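Local coordinates for protein restriction endonuclease (Mycobacterium sp., PDB 4F0Q) that cuts DNA as a tetrameric, cytosine methylation-dependent restriction endonuclease, probably recognising the modified base with one domain and cleaving with a separate magnesium-binding one, at residues A139-G144 with L152-F157; G180-E185 with L206-V211; G332-G337 with L353-C358. All coordinates share one frame; numbering follows the deposited sequence.

Contact 1: residues A139-G144 with L152-F157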
# COMPACT_ATOMS: atom_id res chain seq x y z
N ALA A 139 3.95 -30.31 10.85
CA ALA A 139 4.45 -28.94 10.82
C ALA A 139 5.96 -28.91 10.99
O ALA A 139 6.64 -28.05 10.43
CB ALA A 139 3.78 -28.10 11.89
N ARG A 140 6.48 -29.85 11.77
CA ARG A 140 7.92 -30.00 11.94
C ARG A 140 8.63 -30.23 10.60
O ARG A 140 9.75 -29.76 10.40
CB ARG A 140 8.22 -31.14 12.91
CG ARG A 140 9.68 -31.56 12.98
CD ARG A 140 10.58 -30.44 13.47
NE ARG A 140 11.98 -30.85 13.49
CZ ARG A 140 12.81 -30.72 12.46
NH1 ARG A 140 12.39 -30.18 11.33
NH2 ARG A 140 14.07 -31.14 12.57
N LEU A 141 7.97 -30.94 9.70
CA LEU A 141 8.58 -31.32 8.43
C LEU A 141 8.23 -30.39 7.27
O LEU A 141 8.97 -30.29 6.29
CB LEU A 141 8.22 -32.77 8.08
CG LEU A 141 8.80 -33.84 9.01
CD1 LEU A 141 8.32 -35.22 8.60
CD2 LEU A 141 10.32 -33.77 9.02
N HIS A 142 7.09 -29.71 7.38
CA HIS A 142 6.69 -28.74 6.37
C HIS A 142 7.51 -27.46 6.50
O HIS A 142 7.49 -26.61 5.61
CB HIS A 142 5.19 -28.44 6.47
CG HIS A 142 4.32 -29.50 5.87
ND1 HIS A 142 3.53 -29.28 4.76
CD2 HIS A 142 4.12 -30.79 6.23
CE1 HIS A 142 2.88 -30.39 4.46
NE2 HIS A 142 3.22 -31.32 5.33
N ALA A 143 8.22 -27.35 7.61
CA ALA A 143 9.18 -26.27 7.81
C ALA A 143 10.56 -26.87 8.03
O ALA A 143 11.37 -26.31 8.77
CB ALA A 143 8.77 -25.40 8.98
N GLY A 144 10.81 -28.01 7.40
CA GLY A 144 12.09 -28.69 7.50
C GLY A 144 13.24 -27.82 7.03
O GLY A 144 13.14 -27.14 6.01
N LEU A 152 10.39 -35.97 3.76
CA LEU A 152 9.60 -36.80 4.67
C LEU A 152 8.23 -36.20 4.96
O LEU A 152 7.33 -36.90 5.43
CB LEU A 152 10.36 -37.01 5.98
CG LEU A 152 11.73 -37.67 5.89
CD1 LEU A 152 12.42 -37.66 7.24
CD2 LEU A 152 11.58 -39.09 5.36
N ALA A 153 8.08 -34.91 4.68
CA ALA A 153 6.85 -34.18 4.99
C ALA A 153 5.63 -34.77 4.28
O ALA A 153 5.59 -34.85 3.06
CB ALA A 153 7.01 -32.71 4.64
N PRO A 154 4.63 -35.19 5.07
CA PRO A 154 3.39 -35.76 4.54
C PRO A 154 2.48 -34.70 3.93
O PRO A 154 2.09 -33.76 4.62
CB PRO A 154 2.73 -36.38 5.78
CG PRO A 154 3.25 -35.57 6.92
CD PRO A 154 4.65 -35.18 6.54
N PRO A 155 2.14 -34.85 2.64
CA PRO A 155 1.24 -33.93 1.94
C PRO A 155 -0.14 -33.89 2.59
O PRO A 155 -0.65 -34.92 3.02
CB PRO A 155 1.13 -34.55 0.54
CG PRO A 155 2.38 -35.35 0.38
CD PRO A 155 2.68 -35.89 1.74
N LEU A 156 -0.73 -32.70 2.66
CA LEU A 156 -2.07 -32.55 3.22
C LEU A 156 -3.13 -32.55 2.12
O LEU A 156 -3.44 -31.51 1.54
CB LEU A 156 -2.17 -31.28 4.07
CG LEU A 156 -1.92 -31.43 5.57
CD1 LEU A 156 -0.49 -31.87 5.85
CD2 LEU A 156 -2.24 -30.14 6.30
N PHE A 157 -3.69 -33.72 1.85
CA PHE A 157 -4.75 -33.87 0.87
C PHE A 157 -6.08 -33.42 1.46
O PHE A 157 -6.62 -34.06 2.36
CB PHE A 157 -4.85 -35.32 0.40
CG PHE A 157 -3.87 -35.68 -0.68
CD1 PHE A 157 -2.50 -35.55 -0.47
CD2 PHE A 157 -4.31 -36.14 -1.91
CE1 PHE A 157 -1.60 -35.87 -1.46
CE2 PHE A 157 -3.41 -36.47 -2.90
CZ PHE A 157 -2.05 -36.34 -2.68
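His142 and Pro154 make the polar link here: NE2 of the imidazole donates a hydrogen bond to Pro154 O at 2.8 Å, with an N-H...O angle of 155°. From the ring's side the bond is in plane, the oxygen sitting at the imidazole edge. From the carbonyl's side it is not, because the nitrogen approaches from above the peptide plane, 46° out of it. With CG anti to the carbonyl carbon (chi1 -78°), the far end of the ring is carried to the loop that leads into strand 156-166. Its other ring nitrogen, ND1, lies close to the backbone of Ile184 in the neighbouring strand, so the ring is set between helix, loop and sheet.

The apolar contacts flank this bond. Ala153 points its methyl at the helix, and CB meets Leu141 CB at 3.6 Å. Further out along the leucine, Leu141 CD1 rests on Leu152 CB at 3.8 Å and reaches Pro154 CD more loosely. Ala153 CB also approaches His142 CD2, and from the other side of the ring plane Leu156 CD1 comes obliquely to within 3.8 Å of His142 NE2. Trp248 of helix 243-251 lies against Ala153.

This is the junction between the C-terminal part of helix 130-142 and strand 156-166, where the chain turns back into the sheet of the N-terminal domain. A proline has no amide hydrogen to offer, but its carbonyl can still accept; the bond means that NE2 carries a proton, and it gives a buried carbonyl a partner within an otherwise largely apolar interface.

Contact 2: residues G180-E185 with L206-V211; sequences GAAIIE and LDLAVV
Ile183 and Val211 both hold a CG1 branch anti to the carbonyl carbon (chi1 -52° and -66°), and this brings Ile183 CD1 against Val211 CG1 at 3.7 Å, the two side chains crossing at about a right angle. On the face that carries Ala182, Ile184, Leu208 and Val210, Ile184 and Leu208 run side by side, Leu208 CD2 lying 3.8 Å from Ile184 CG1. Leu206 reaches the same isoleucine obliquely through its CD2, while the methyl of Ala182 meets Leu208 CB at 4.0 Å.

The backbones form an antiparallel ladder, joining the two long strands of the beta hairpin 175-193/200-210 in the large mixed sheet of the N-terminal domain. Ile183 and Ala209 are the hydrogen-bonded pair, with Ile183 N to Ala209 O at 2.9 Å and Ala209 N to Ile183 O at 2.8 Å. Val211 N continues it to Ala181 O at 2.9 Å, and beyond that a water lies between Ala181 N and Val211 O, long to the amide and short to the carbonyl. At the other end the bond from Glu185 N to Asp207 O is weak. The short strand axes make an angle of 138°, a marked twist.

Glu185 forms salt bridges to Arg260 and to Arg313 of the second subunit, Asp207 to Arg113 and Arg186. Strand 156-166 lies beside 175-193, and strand 111-115 beside 200-210. Helix 130-142 packs on Ile184 and Leu206, whereas Trp245 of helix 243-251 covers Ile183 and Val211.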
# COMPACT_ATOMS: atom_id res chain seq x y z
N GLY A 180 -7.26 -30.55 -3.33
CA GLY A 180 -5.84 -30.43 -3.63
C GLY A 180 -4.92 -30.87 -2.51
O GLY A 180 -5.37 -31.25 -1.42
N ALA A 181 -3.62 -30.81 -2.78
CA ALA A 181 -2.60 -31.10 -1.78
C ALA A 181 -2.09 -29.79 -1.20
O ALA A 181 -1.87 -28.83 -1.94
CB ALA A 181 -1.46 -31.90 -2.39
N ALA A 182 -1.89 -29.75 0.11
CA ALA A 182 -1.53 -28.50 0.77
C ALA A 182 -0.24 -28.58 1.59
O ALA A 182 0.12 -29.64 2.11
CB ALA A 182 -2.68 -28.02 1.65
N ILE A 183 0.44 -27.44 1.70
CA ILE A 183 1.60 -27.30 2.57
C ILE A 183 1.20 -26.46 3.77
O ILE A 183 0.51 -25.45 3.62
CB ILE A 183 2.76 -26.59 1.85
CG1 ILE A 183 3.07 -27.27 0.52
CG2 ILE A 183 4.00 -26.54 2.73
CD1 ILE A 183 4.20 -26.62 -0.24
N ILE A 184 1.62 -26.87 4.96
CA ILE A 184 1.39 -26.07 6.15
C ILE A 184 2.25 -24.82 6.09
O ILE A 184 3.44 -24.85 6.41
CB ILE A 184 1.69 -26.85 7.45
CG1 ILE A 184 0.80 -28.09 7.53
CG2 ILE A 184 1.47 -25.96 8.67
CD1 ILE A 184 0.98 -28.88 8.81
N GLU A 185 1.66 -23.71 5.65
CA GLU A 185 2.38 -22.46 5.53
C GLU A 185 2.55 -21.80 6.89
O GLU A 185 3.60 -21.22 7.18
CB GLU A 185 1.67 -21.50 4.57
CG GLU A 185 2.42 -20.20 4.34
CD GLU A 185 1.68 -19.26 3.41
OE1 GLU A 185 0.45 -19.40 3.27
OE2 GLU A 185 2.34 -18.37 2.82
N LEU A 206 -4.36 -23.08 11.25
CA LEU A 206 -3.36 -23.34 10.23
C LEU A 206 -3.64 -22.64 8.90
O LEU A 206 -4.74 -22.74 8.35
CB LEU A 206 -3.21 -24.85 9.99
CG LEU A 206 -2.45 -25.70 11.02
CD1 LEU A 206 -3.26 -25.91 12.29
CD2 LEU A 206 -2.06 -27.04 10.41
N ASP A 207 -2.64 -21.93 8.40
CA ASP A 207 -2.65 -21.40 7.04
C ASP A 207 -2.05 -22.43 6.11
O ASP A 207 -0.86 -22.74 6.19
CB ASP A 207 -1.85 -20.10 6.95
CG ASP A 207 -2.55 -18.93 7.60
OD1 ASP A 207 -3.80 -18.88 7.56
OD2 ASP A 207 -1.86 -18.05 8.14
N LEU A 208 -2.89 -22.98 5.23
CA LEU A 208 -2.47 -24.01 4.29
C LEU A 208 -2.39 -23.46 2.87
O LEU A 208 -3.25 -22.70 2.43
CB LEU A 208 -3.43 -25.20 4.33
CG LEU A 208 -3.64 -25.88 5.68
CD1 LEU A 208 -4.64 -27.02 5.55
CD2 LEU A 208 -2.32 -26.39 6.24
N ALA A 209 -1.35 -23.87 2.15
CA ALA A 209 -1.15 -23.45 0.78
C ALA A 209 -1.37 -24.62 -0.18
O ALA A 209 -0.53 -25.52 -0.27
CB ALA A 209 0.25 -22.88 0.60
N VAL A 210 -2.49 -24.60 -0.88
CA VAL A 210 -2.79 -25.62 -1.88
C VAL A 210 -1.88 -25.44 -3.09
O VAL A 210 -1.91 -24.40 -3.75
CB VAL A 210 -4.26 -25.57 -2.33
CG1 VAL A 210 -4.53 -26.62 -3.39
CG2 VAL A 210 -5.18 -25.77 -1.13
N VAL A 211 -1.07 -26.45 -3.38
CA VAL A 211 -0.08 -26.35 -4.44
C VAL A 211 -0.68 -26.45 -5.84
O VAL A 211 -1.63 -27.20 -6.08
CB VAL A 211 1.03 -27.43 -4.29
CG1 VAL A 211 1.85 -27.17 -3.04
CG2 VAL A 211 0.42 -28.82 -4.25
O HOH W 1 -2.76 -29.43 -5.65

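Contact 3: residues G332-G337 with L353-C358. With MG (magnesium ion), chain E.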
# COMPACT_ATOMS: atom_id res chain seq x y z
N GLY A 332 -15.79 12.79 3.46
CA GLY A 332 -15.31 11.72 2.61
C GLY A 332 -14.69 10.58 3.40
O GLY A 332 -14.95 9.41 3.13
N VAL A 333 -13.85 10.93 4.37
CA VAL A 333 -13.17 9.94 5.20
C VAL A 333 -13.76 9.90 6.60
O VAL A 333 -13.93 10.93 7.24
CB VAL A 333 -11.66 10.23 5.29
CG1 VAL A 333 -10.96 9.16 6.11
CG2 VAL A 333 -11.06 10.32 3.90
N ASP A 334 -14.08 8.69 7.07
CA ASP A 334 -14.72 8.52 8.37
C ASP A 334 -13.73 8.16 9.48
O ASP A 334 -13.95 8.48 10.65
CB ASP A 334 -15.84 7.49 8.29
CG ASP A 334 -17.02 7.97 7.47
OD1 ASP A 334 -16.84 8.89 6.65
OD2 ASP A 334 -18.13 7.43 7.65
N PHE A 335 -12.65 7.48 9.12
CA PHE A 335 -11.61 7.14 10.10
C PHE A 335 -10.24 6.92 9.47
O PHE A 335 -10.11 6.67 8.28
CB PHE A 335 -12.02 5.94 10.96
CG PHE A 335 -12.27 4.68 10.18
CD1 PHE A 335 -13.54 4.38 9.71
CD2 PHE A 335 -11.25 3.78 9.94
CE1 PHE A 335 -13.78 3.22 9.00
CE2 PHE A 335 -11.48 2.61 9.23
CZ PHE A 335 -12.75 2.33 8.76
N ILE A 336 -9.20 7.04 10.30
CA ILE A 336 -7.82 6.90 9.86
C ILE A 336 -7.11 5.82 10.67
O ILE A 336 -7.28 5.73 11.89
CB ILE A 336 -7.06 8.23 10.00
CG1 ILE A 336 -7.71 9.32 9.14
CG2 ILE A 336 -5.60 8.07 9.61
CD1 ILE A 336 -7.62 9.04 7.66
N GLY A 337 -6.33 4.99 9.98
CA GLY A 337 -5.49 3.99 10.61
C GLY A 337 -4.15 3.90 9.91
O GLY A 337 -3.83 4.74 9.07
N LEU A 353 -7.21 5.06 4.93
CA LEU A 353 -8.38 5.93 4.97
C LEU A 353 -9.64 5.09 5.00
O LEU A 353 -9.88 4.27 4.12
CB LEU A 353 -8.39 6.88 3.76
CG LEU A 353 -7.65 8.21 3.90
CD1 LEU A 353 -6.18 8.02 4.22
CD2 LEU A 353 -7.82 9.05 2.64
N GLY A 354 -10.45 5.30 6.03
CA GLY A 354 -11.66 4.52 6.21
C GLY A 354 -12.93 5.28 5.90
O GLY A 354 -13.02 6.49 6.10
N GLN A 355 -13.93 4.55 5.40
CA GLN A 355 -15.25 5.11 5.14
C GLN A 355 -16.32 4.11 5.56
O GLN A 355 -16.22 2.93 5.25
CB GLN A 355 -15.41 5.44 3.66
CG GLN A 355 -16.84 5.73 3.25
CD GLN A 355 -17.42 6.94 3.96
OE1 GLN A 355 -18.53 6.88 4.49
NE2 GLN A 355 -16.68 8.04 3.96
N ALA A 356 -17.33 4.59 6.27
CA ALA A 356 -18.39 3.73 6.77
C ALA A 356 -19.76 4.24 6.35
O ALA A 356 -20.07 5.42 6.52
CB ALA A 356 -18.31 3.61 8.28
N LYS A 357 -20.59 3.35 5.81
CA LYS A 357 -21.95 3.74 5.43
C LYS A 357 -22.98 2.66 5.76
O LYS A 357 -22.99 1.59 5.16
CB LYS A 357 -22.03 4.12 3.95
CG LYS A 357 -23.33 4.80 3.58
CD LYS A 357 -23.27 5.42 2.20
CE LYS A 357 -24.54 6.21 1.90
NZ LYS A 357 -24.48 6.90 0.59
N CYS A 358 -23.84 2.96 6.73
CA CYS A 358 -24.87 2.03 7.16
C CYS A 358 -26.16 2.21 6.37
O CYS A 358 -27.03 2.99 6.75
CB CYS A 358 -25.15 2.19 8.65
SG CYS A 358 -26.43 1.10 9.30
MG MG E . -19.61 7.42 6.21
O HOH W 2 -20.35 7.49 8.15
O HOH W 3 -21.58 7.51 5.54
O HOH W 4 -18.94 9.39 5.88
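Gly354 O takes two backbone donors, Asp334 N at 2.6 Å and Phe335 N at 3.2 Å. The second comes from above the carbonyl plane, 51° out of it. Two consecutive residues thus face one glycine, a classic beta bulge, and Gly354 N returns a bond to Phe335 O at 2.7 Å. Phe335 CG sits between its own backbone N and carbonyl carbon (chi1 60°), which folds the ring across the strand until Gly354 CA sits over its face, 3.5 Å from the centroid, in a CH-pi contact.

The hairpin of strands 335-342 and 347-357 carries the metal site of a PD-(D/E)XK-type nuclease domain; Gln355 probably stands where the motif usually has an acid, with Lys357 as its lysine. Magnesium is held by Asp334 OD2, Gln355 OE1 and Ala356 O, each at 2.1 Å, and three waters complete six ligands. Gln355 bends at its second torsion, carrying the amide back toward the aspartate; NE2 makes a weak bond to Asp334 OD1, with carboxylate and amide planes 72° apart. Arg326 forms a salt bridge with that same OD1. Away from the metal, Val333 CG2 meets Leu353 CD2 at 3.7 Å, and Ile336 lies alongside this leucine.

Overall arrangement
From the N terminus, contact 1 comes first, closing a short helical loop between the end of helix 130-142 and the start of strand 156-166. Contact 2 follows, pairing the strands of the 175-193/200-210 hairpin, and contact 3 pairs those of the 335-342/347-357 hairpin. The three run in series; none encloses or crosses another. Contacts 1 and 2 touch, Leu156 O lying 2.7 Å from Ala182 N, since strands 156-166 and 175-193 are neighbours in the N-terminal sheet; both also reach the second subunit. Contact 3 belongs to the separate nuclease sheet, its centre about 35 Å from that of contact 2 and 43 Å from that of contact 1.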